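Side-chain contacts in mandelate racemase/muconate lactonizing enzyme family protein (Sulfitobacter sp. NAS-14.1, PDB 3T4W), which probably acts as a lyase of the enolase superfamily, in the mandelate racemase/muconate lactonizing enzyme family: residues 94-99 with 114-119; 342-347 with 377-382. All coordinates share one frame; numbering follows the deposited sequence.

Contact 1 of 2, residues 94-99 with 114-119; sequences LMYRRA and GAFSGL
Helix segments 94-99 and 114-119 run nearly antiparallel, at 165° between their directions, with axes 10.8 Å apart at closest approach and Ala99 facing Phe116. That spacing is bridged by a single large side chain. Phe116 places CG anti to its backbone N (chi1 174°), which carries the ring straight across to the backbone of the other helix, where it meets Met95, Tyr96 and Ala99. The base of the ring is met by the Ala99 methyl, CB lying 3.8 Å from Phe116 CD1. At the far end, Phe116 CZ comes to 3.6 Å from Tyr96 CA, while CE1 rests against the carbonyl of Met95 and its CB. The side chains of Tyr96 and Phe116 cross at about a right angle, with Phe116 CE2 at the edge of the Tyr96 ring, 3.9 Å from Tyr96 CD1. No hydrogen bond joins the segments; the contact is apolar and buried. On helix 92-101, Arg98 forms salt bridges with Glu87 and with Glu412 of a second subunit; on helix 110-130, Ala115 and Leu119 pack on helix 69-83. One phenylalanine set against the backbone of an antiparallel neighbour thus joins two helices of the N-terminal alpha+beta capping domain of the enolase superfamily.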
loop_
_atom_site.group_PDB
_atom_site.type_symbol
_atom_site.label_atom_id
_atom_site.label_comp_id
_atom_site.label_asym_id
_atom_site.label_seq_id
_atom_site.Cartn_x
_atom_site.Cartn_y
_atom_site.Cartn_z
ATOM N N LEU A 94 26.874 21.589 -14.235
ATOM C CA LEU A 94 27.398 22.458 -13.185
ATOM C C LEU A 94 26.549 23.717 -12.999
ATOM O O LEU A 94 26.261 24.135 -11.872
ATOM C CB LEU A 94 28.850 22.833 -13.492
ATOM C CG LEU A 94 29.567 23.791 -12.534
ATOM C CD1 LEU A 94 29.683 23.188 -11.147
ATOM C CD2 LEU A 94 30.948 24.171 -13.072
ATOM N N MET A 95 26.152 24.325 -14.109
ATOM C CA MET A 95 25.452 25.597 -14.042
ATOM C C MET A 95 24.047 25.368 -13.511
ATOM O O MET A 95 23.503 26.184 -12.762
ATOM C CB MET A 95 25.444 26.287 -15.409
ATOM C CG MET A 95 26.782 26.935 -15.762
ATOM S SD MET A 95 26.762 27.858 -17.311
ATOM C CE MET A 95 26.843 26.521 -18.503
ATOM N N TYR A 96 23.474 24.232 -13.880
ATOM C CA TYR A 96 22.159 23.878 -13.388
ATOM C C TYR A 96 22.202 23.676 -11.878
ATOM O O TYR A 96 21.362 24.205 -11.145
ATOM C CB TYR A 96 21.639 22.635 -14.095
ATOM C CG TYR A 96 20.412 22.041 -13.443
ATOM C CD1 TYR A 96 19.142 22.330 -13.925
ATOM C CD2 TYR A 96 20.527 21.187 -12.348
ATOM C CE1 TYR A 96 18.019 21.790 -13.337
ATOM C CE2 TYR A 96 19.409 20.642 -11.747
ATOM C CZ TYR A 96 18.155 20.949 -12.247
ATOM O OH TYR A 96 17.027 20.408 -11.669
ATOM N N ARG A 97 23.192 22.927 -11.406
ATOM C CA ARG A 97 23.342 22.713 -9.971
ATOM C C ARG A 97 23.488 24.025 -9.197
ATOM O O ARG A 97 22.919 24.174 -8.121
ATOM C CB ARG A 97 24.511 21.772 -9.664
ATOM C CG ARG A 97 24.231 20.297 -9.932
ATOM C CD ARG A 97 22.825 19.888 -9.502
ATOM N NE ARG A 97 22.663 19.801 -8.051
ATOM C CZ ARG A 97 21.575 19.323 -7.443
ATOM N NH1 ARG A 97 20.550 18.882 -8.158
ATOM N NH2 ARG A 97 21.513 19.281 -6.120
ATOM N N ARG A 98 24.256 24.969 -9.744
ATOM C CA ARG A 98 24.453 26.282 -9.115
ATOM C C ARG A 98 23.145 27.060 -9.000
ATOM O O ARG A 98 22.826 27.605 -7.945
ATOM C CB ARG A 98 25.438 27.129 -9.917
ATOM C CG ARG A 98 26.891 26.718 -9.824
ATOM C CD ARG A 98 27.705 27.539 -10.812
ATOM N NE ARG A 98 29.131 27.236 -10.775
ATOM C CZ ARG A 98 29.992 27.588 -11.727
ATOM N NH1 ARG A 98 29.569 28.242 -12.800
ATOM N NH2 ARG A 98 31.276 27.278 -11.612
ATOM N N ALA A 99 22.403 27.126 -10.101
ATOM C CA ALA A 99 21.143 27.862 -10.139
ATOM C C ALA A 99 20.075 27.209 -9.259
ATOM O O ALA A 99 19.424 27.881 -8.459
ATOM C CB ALA A 99 20.653 28.000 -11.580
ATOM N N GLY A 114 12.862 29.523 -14.370
ATOM C CA GLY A 114 12.357 30.054 -15.618
ATOM C C GLY A 114 13.449 30.872 -16.277
ATOM O O GLY A 114 13.624 30.834 -17.494
ATOM N N ALA A 115 14.189 31.622 -15.463
ATOM C CA ALA A 115 15.272 32.448 -15.976
ATOM C C ALA A 115 16.388 31.553 -16.494
ATOM O O ALA A 115 16.888 31.756 -17.592
ATOM C CB ALA A 115 15.798 33.395 -14.898
ATOM N N PHE A 116 16.764 30.551 -15.704
ATOM C CA PHE A 116 17.854 29.669 -16.087
ATOM C C PHE A 116 17.558 28.894 -17.358
ATOM O O PHE A 116 18.454 28.663 -18.171
ATOM C CB PHE A 116 18.209 28.685 -14.978
ATOM C CG PHE A 116 19.223 27.664 -15.397
ATOM C CD1 PHE A 116 20.571 27.972 -15.409
ATOM C CD2 PHE A 116 18.831 26.400 -15.801
ATOM C CE1 PHE A 116 21.509 27.032 -15.804
ATOM C CE2 PHE A 116 19.769 25.460 -16.199
ATOM C CZ PHE A 116 21.109 25.778 -16.198
ATOM N N SER A 117 16.306 28.489 -17.524
ATOM C CA SER A 117 15.910 27.678 -18.672
ATOM C C SER A 117 16.235 28.333 -20.008
ATOM O O SER A 117 16.687 27.665 -20.941
ATOM C CB SER A 117 14.421 27.360 -18.606
ATOM O OG SER A 117 14.191 26.299 -17.704
ATOM N N GLY A 118 15.993 29.637 -20.095
ATOM C CA GLY A 118 16.235 30.379 -21.317
ATOM C C GLY A 118 17.715 30.535 -21.591
ATOM O O GLY A 118 18.165 30.442 -22.738
ATOM N N LEU A 119 18.473 30.778 -20.528
ATOM C CA LEU A 119 19.915 30.917 -20.633
ATOM C C LEU A 119 20.531 29.575 -21.039
ATOM O O LEU A 119 21.424 29.509 -21.895
ATOM C CB LEU A 119 20.486 31.421 -19.301
ATOM C CG LEU A 119 19.899 32.766 -18.830
ATOM C CD1 LEU A 119 20.347 33.125 -17.424
ATOM C CD2 LEU A 119 20.248 33.892 -19.788
#

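Contact 2 of 2, residues 342-347 with 377-382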
loop_
_atom_site.group_PDB
_atom_site.type_symbol
_atom_site.label_atom_id
_atom_site.label_comp_id
_atom_site.label_asym_id
_atom_site.label_seq_id
_atom_site.Cartn_x
_atom_site.Cartn_y
_atom_site.Cartn_z
ATOM N N ALA A 342 13.750 24.682 -29.428
ATOM C CA ALA A 342 14.315 23.789 -28.430
ATOM C C ALA A 342 13.406 22.572 -28.266
ATOM O O ALA A 342 13.890 21.454 -28.116
ATOM C CB ALA A 342 14.527 24.504 -27.098
ATOM N N ASN A 343 12.092 22.797 -28.310
ATOM C CA ASN A 343 11.125 21.703 -28.231
ATOM C C ASN A 343 11.408 20.639 -29.279
ATOM O O ASN A 343 11.351 19.434 -29.009
ATOM C CB ASN A 343 9.703 22.222 -28.435
ATOM C CG ASN A 343 9.184 22.985 -27.242
ATOM O OD1 ASN A 343 9.768 22.942 -26.157
ATOM N ND2 ASN A 343 8.075 23.694 -27.433
ATOM N N ILE A 344 11.725 21.106 -30.477
ATOM C CA ILE A 344 11.899 20.239 -31.624
ATOM C C ILE A 344 13.235 19.496 -31.606
ATOM O O ILE A 344 13.321 18.347 -32.047
ATOM C CB ILE A 344 11.664 21.031 -32.924
ATOM C CG1 ILE A 344 10.165 21.308 -33.048
ATOM C CG2 ILE A 344 12.184 20.280 -34.142
ATOM C CD1 ILE A 344 9.739 21.717 -34.387
ATOM N N HIS A 345 14.267 20.132 -31.067
ATOM C CA HIS A 345 15.548 19.454 -30.894
ATOM C C HIS A 345 15.482 18.413 -29.774
ATOM O O HIS A 345 16.190 17.407 -29.810
ATOM C CB HIS A 345 16.682 20.457 -30.665
ATOM C CG HIS A 345 17.179 21.087 -31.929
ATOM N ND1 HIS A 345 18.135 20.495 -32.728
ATOM C CD2 HIS A 345 16.830 22.241 -32.550
ATOM C CE1 HIS A 345 18.362 21.262 -33.780
ATOM N NE2 HIS A 345 17.584 22.329 -33.695
ATOM N N LEU A 346 14.632 18.654 -28.782
ATOM C CA LEU A 346 14.332 17.620 -27.802
ATOM C C LEU A 346 13.579 16.488 -28.506
ATOM O O LEU A 346 13.995 15.333 -28.470
ATOM C CB LEU A 346 13.495 18.182 -26.648
ATOM C CG LEU A 346 13.084 17.199 -25.546
ATOM C CD1 LEU A 346 14.305 16.599 -24.850
ATOM C CD2 LEU A 346 12.168 17.870 -24.524
ATOM N N ALA A 347 12.480 16.845 -29.161
ATOM C CA ALA A 347 11.642 15.877 -29.858
ATOM C C ALA A 347 12.443 14.940 -30.763
ATOM O O ALA A 347 12.279 13.724 -30.703
ATOM C CB ALA A 347 10.557 16.589 -30.655
ATOM N N GLY A 377 1.613 19.088 -41.344
ATOM C CA GLY A 377 1.398 18.554 -40.012
ATOM C C GLY A 377 2.644 18.062 -39.299
ATOM O O GLY A 377 2.570 17.658 -38.138
ATOM N N PHE A 378 3.789 18.093 -39.970
ATOM C CA PHE A 378 5.005 17.548 -39.374
ATOM C C PHE A 378 6.176 18.510 -39.427
ATOM O O PHE A 378 6.182 19.456 -40.213
ATOM C CB PHE A 378 5.387 16.226 -40.040
ATOM C CG PHE A 378 4.507 15.078 -39.646
ATOM C CD1 PHE A 378 4.931 14.158 -38.699
ATOM C CD2 PHE A 378 3.251 14.919 -40.217
ATOM C CE1 PHE A 378 4.118 13.090 -38.325
ATOM C CE2 PHE A 378 2.431 13.858 -39.851
ATOM C CZ PHE A 378 2.868 12.941 -38.900
ATOM N N ILE A 379 7.166 18.273 -38.573
ATOM C CA ILE A 379 8.359 19.101 -38.562
ATOM C C ILE A 379 9.595 18.250 -38.822
ATOM O O ILE A 379 9.840 17.267 -38.123
ATOM C CB ILE A 379 8.525 19.871 -37.238
ATOM C CG1 ILE A 379 7.235 20.610 -36.871
ATOM C CG2 ILE A 379 9.668 20.859 -37.347
ATOM C CD1 ILE A 379 6.243 19.779 -36.053
ATOM N N THR A 380 10.367 18.633 -39.834
ATOM C CA THR A 380 11.572 17.905 -40.206
ATOM C C THR A 380 12.742 18.338 -39.330
ATOM O O THR A 380 12.881 19.523 -39.022
ATOM C CB THR A 380 11.917 18.141 -41.688
ATOM O OG1 THR A 380 10.798 17.770 -42.501
ATOM C CG2 THR A 380 13.128 17.322 -42.098
ATOM N N ALA A 381 13.570 17.381 -38.920
ATOM C CA ALA A 381 14.701 17.677 -38.046
ATOM C C ALA A 381 15.586 18.733 -38.689
ATOM O O ALA A 381 16.088 18.535 -39.795
ATOM C CB ALA A 381 15.505 16.419 -37.763
ATOM N N PRO A 382 15.777 19.865 -38.002
ATOM C CA PRO A 382 16.550 20.946 -38.613
ATOM C C PRO A 382 17.943 20.453 -38.979
ATOM O O PRO A 382 18.397 19.446 -38.438
ATOM C CB PRO A 382 16.610 22.008 -37.507
ATOM C CG PRO A 382 15.434 21.714 -36.627
ATOM C CD PRO A 382 15.290 20.215 -36.658
#
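Ile344 and His345, on helix segment 342-347, face Ile379 and Pro382 of segment 377-382, which is strand at 378-380 and loop beyond; the backbones come nearest at His345 and Ala381, whose CA atoms are 7.4 Å apart. These four facing residues are all buried, and Ile344 touches both Ile379 and Pro382. Its side chain crosses that of Ile379 at about a right angle, although the modelled closeness of its CD1 to Ile379 is doubtful. The other branch of Ile344, CG2, stands anti to the backbone N and sits between Pro382 CD, at 4.0 Å, and Ile379 CG2, at 4.1 Å. Beside it the imidazole of His345 takes the proline ring: Pro382 CG is 3.7 Å from His345 NE2, and Pro382 CD lies over one face. Both imidazole nitrogens are engaged, NE2 with Leu387 O and ND1 with Tyr136 N, which fixes the ring's rotation against the proline. The loose side belongs to Thr380, which is exposed and whose CB leaves the backbone away from the helix, and to the partly exposed Phe378, whose ring makes a cation-pi contact with Arg146. Further out, strand 378-380 pairs antiparallel with strand 146-152, Ile379 bonding to Val147, while helix 337-349 rests its Leu346 on helices 306-309 and 312-323.

In the fold
Contact 1 closes before contact 2 opens, and the two belong to different parts of the fold: 94-99 with 114-119 joins helices 92-101 and 110-130 of the N-terminal domain, whereas 342-347 with 377-382 joins helix 337-349 to strand 378-380 in the enolase C-terminal-like region. Their centres are 23 Å apart, and their nearest atoms, about 7 Å apart, do not touch. They share no helix, strand or sheet. Contact 1 includes no strand of the modified (beta/alpha)-barrel; contact 2 packs a helix against an antiparallel strand added to the otherwise parallel barrel sheet. Each contact lies within one domain, but contact 1 borders the other through weak hydrogen bonds of Tyr96 and Ser117.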